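Local coordinates for protein phosphoglycerate dehydrogenase (Lactobacillus plantarum, PDB 3EVT) that probably oxidises 3-phosphoglycerate with NAD, as a member of the D-isomer specific 2-hydroxyacid dehydrogenase family, at residues L152-S157 against A173-E178. Sequence-based numbering, arbitrary orientation.
Sequences LAAKAS and ADHFHE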
loop_
_atom_site.group_PDB
_atom_site.type_symbol
_atom_site.label_atom_id
_atom_site.label_comp_id
_atom_site.label_asym_id
_atom_site.label_seq_id
_atom_site.Cartn_x
_atom_site.Cartn_y
_atom_site.Cartn_z
ATOM N N LEU A 152 3.683 -3.477 9.267
ATOM C CA LEU A 152 2.513 -3.969 8.522
ATOM C C LEU A 152 1.267 -3.117 8.811
ATOM O O LEU A 152 0.583 -2.676 7.876
ATOM C CB LEU A 152 2.235 -5.448 8.798
ATOM C CG LEU A 152 0.962 -5.993 8.104
ATOM C CD1 LEU A 152 0.945 -5.731 6.573
ATOM C CD2 LEU A 152 0.734 -7.504 8.412
ATOM N N ALA A 153 0.972 -2.911 10.106
ATOM C CA ALA A 153 -0.079 -1.975 10.552
ATOM C C ALA A 153 -0.045 -0.584 9.893
ATOM O O ALA A 153 -1.097 -0.038 9.487
ATOM C CB ALA A 153 -0.041 -1.812 12.066
ATOM N N ALA A 154 1.140 0.020 9.840
ATOM C CA ALA A 154 1.273 1.350 9.236
ATOM C C ALA A 154 0.842 1.292 7.770
ATOM O O ALA A 154 0.107 2.161 7.303
ATOM C CB ALA A 154 2.734 1.881 9.345
ATOM N N LYS A 155 1.308 0.280 7.028
ATOM C CA LYS A 155 0.974 0.267 5.585
ATOM C C LYS A 155 -0.502 -0.031 5.328
ATOM O O LYS A 155 -1.135 0.610 4.498
ATOM C CB LYS A 155 1.838 -0.721 4.828
ATOM C CG LYS A 155 3.297 -0.390 4.784
ATOM C CD LYS A 155 4.068 -1.546 4.131
ATOM C CE LYS A 155 5.526 -1.411 4.485
ATOM N NZ LYS A 155 6.032 -0.203 3.824
ATOM N N ALA A 156 -1.046 -0.993 6.066
ATOM C CA ALA A 156 -2.409 -1.429 5.918
ATOM C C ALA A 156 -3.317 -0.246 6.250
ATOM O O ALA A 156 -4.281 0.056 5.542
ATOM C CB ALA A 156 -2.668 -2.602 6.885
ATOM N N SER A 157 -3.001 0.399 7.363
ATOM C CA SER A 157 -3.747 1.526 7.814
ATOM C C SER A 157 -3.761 2.668 6.746
ATOM O O SER A 157 -4.814 3.203 6.412
ATOM C CB SER A 157 -3.123 1.987 9.133
ATOM O OG SER A 157 -3.681 3.233 9.485
ATOM N N ALA A 173 0.227 -0.219 20.756
ATOM C CA ALA A 173 1.372 -0.311 19.850
ATOM C C ALA A 173 1.208 0.650 18.681
ATOM O O ALA A 173 0.103 0.874 18.199
ATOM C CB ALA A 173 1.564 -1.719 19.366
ATOM N N ASP A 174 2.323 1.195 18.221
ATOM C CA ASP A 174 2.312 2.199 17.157
ATOM C C ASP A 174 1.592 1.712 15.899
ATOM O O ASP A 174 1.845 0.606 15.450
ATOM C CB ASP A 174 3.745 2.537 16.771
ATOM C CG ASP A 174 4.380 3.519 17.722
ATOM O OD1 ASP A 174 3.658 3.945 18.646
ATOM O OD2 ASP A 174 5.581 3.892 17.546
ATOM N N HIS A 175 0.716 2.551 15.359
ATOM C CA HIS A 175 -0.044 2.313 14.127
ATOM C C HIS A 175 -1.230 1.376 14.180
ATOM O O HIS A 175 -2.043 1.361 13.256
ATOM C CB HIS A 175 0.866 1.903 12.988
ATOM C CG HIS A 175 2.043 2.808 12.818
ATOM N ND1 HIS A 175 1.920 4.095 12.348
ATOM C CD2 HIS A 175 3.360 2.618 13.073
ATOM C CE1 HIS A 175 3.114 4.659 12.310
ATOM N NE2 HIS A 175 4.003 3.785 12.746
ATOM N N PHE A 176 -1.327 0.565 15.228
ATOM C CA PHE A 176 -2.497 -0.265 15.386
ATOM C C PHE A 176 -3.654 0.584 15.857
ATOM O O PHE A 176 -3.488 1.331 16.765
ATOM C CB PHE A 176 -2.226 -1.338 16.429
ATOM C CG PHE A 176 -1.368 -2.447 15.937
ATOM C CD1 PHE A 176 -1.921 -3.537 15.326
ATOM C CD2 PHE A 176 -0.005 -2.408 16.103
ATOM C CE1 PHE A 176 -1.128 -4.568 14.890
ATOM C CE2 PHE A 176 0.786 -3.430 15.675
ATOM C CZ PHE A 176 0.258 -4.507 15.085
ATOM N N HIS A 177 -4.835 0.468 15.268
ATOM C CA HIS A 177 -5.970 1.202 15.814
ATOM C C HIS A 177 -6.430 0.680 17.185
ATOM O O HIS A 177 -7.006 1.436 17.963
ATOM C CB HIS A 177 -7.174 1.103 14.906
ATOM C CG HIS A 177 -6.902 1.504 13.502
ATOM N ND1 HIS A 177 -7.018 2.805 13.067
ATOM C CD2 HIS A 177 -6.525 0.777 12.425
ATOM C CE1 HIS A 177 -6.722 2.862 11.780
ATOM N NE2 HIS A 177 -6.432 1.642 11.367
ATOM N N GLU A 178 -6.304 -0.625 17.421
ATOM C CA GLU A 178 -6.654 -1.190 18.701
ATOM C C GLU A 178 -5.735 -2.347 18.901
ATOM O O GLU A 178 -5.350 -2.959 17.921
ATOM C CB GLU A 178 -8.067 -1.799 18.704
ATOM C CG GLU A 178 -9.155 -1.002 18.035
ATOM C CD GLU A 178 -10.484 -1.787 17.969
ATOM O OE1 GLU A 178 -10.769 -2.560 18.914
ATOM O OE2 GLU A 178 -11.229 -1.656 16.966
HETATM O O HOH W 1 -2.914 3.490 12.047
#
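Ala153 and Ala154, neighbours on helix 147-158, each set a methyl group over the face of an aromatic ring in the loop that leads into strand 178-181. Ala153 CB stands 3.9 Å from the centroid of the Phe176 ring, only 2° off the ring normal, almost equidistant from all six carbons. Ala154 CB lies over the His175 imidazole less squarely, 3.7 Å from its centroid and 13° off the normal. Both are CH-pi contacts, and the small alanines let the backbones close to 5.2 Å between Ala154 CA and His175 CA. One water bridges the segments, donating a hydrogen bond to His175 O at 2.6 Å and hydrogen-bonded to Ser157 OG at 2.7 Å. A type II turn from Ala173 to Phe176 presents both rings; Phe176 CB points away from the helix, but with CG anti to the carbonyl carbon (chi1 -76°) the ring comes back against Ala153, touching Val163 and Ile142. A serine in place of Phe176 would probably leave the Ala153 methyl without its aromatic cover and open a gap beside Val163 and Ile142. His177 NE2 is hydrogen-bonded to Met161 O. The whole joins the helix that begins within a probable GxGxxG motif to the sheet edge of a Rossmann-type NAD-binding domain.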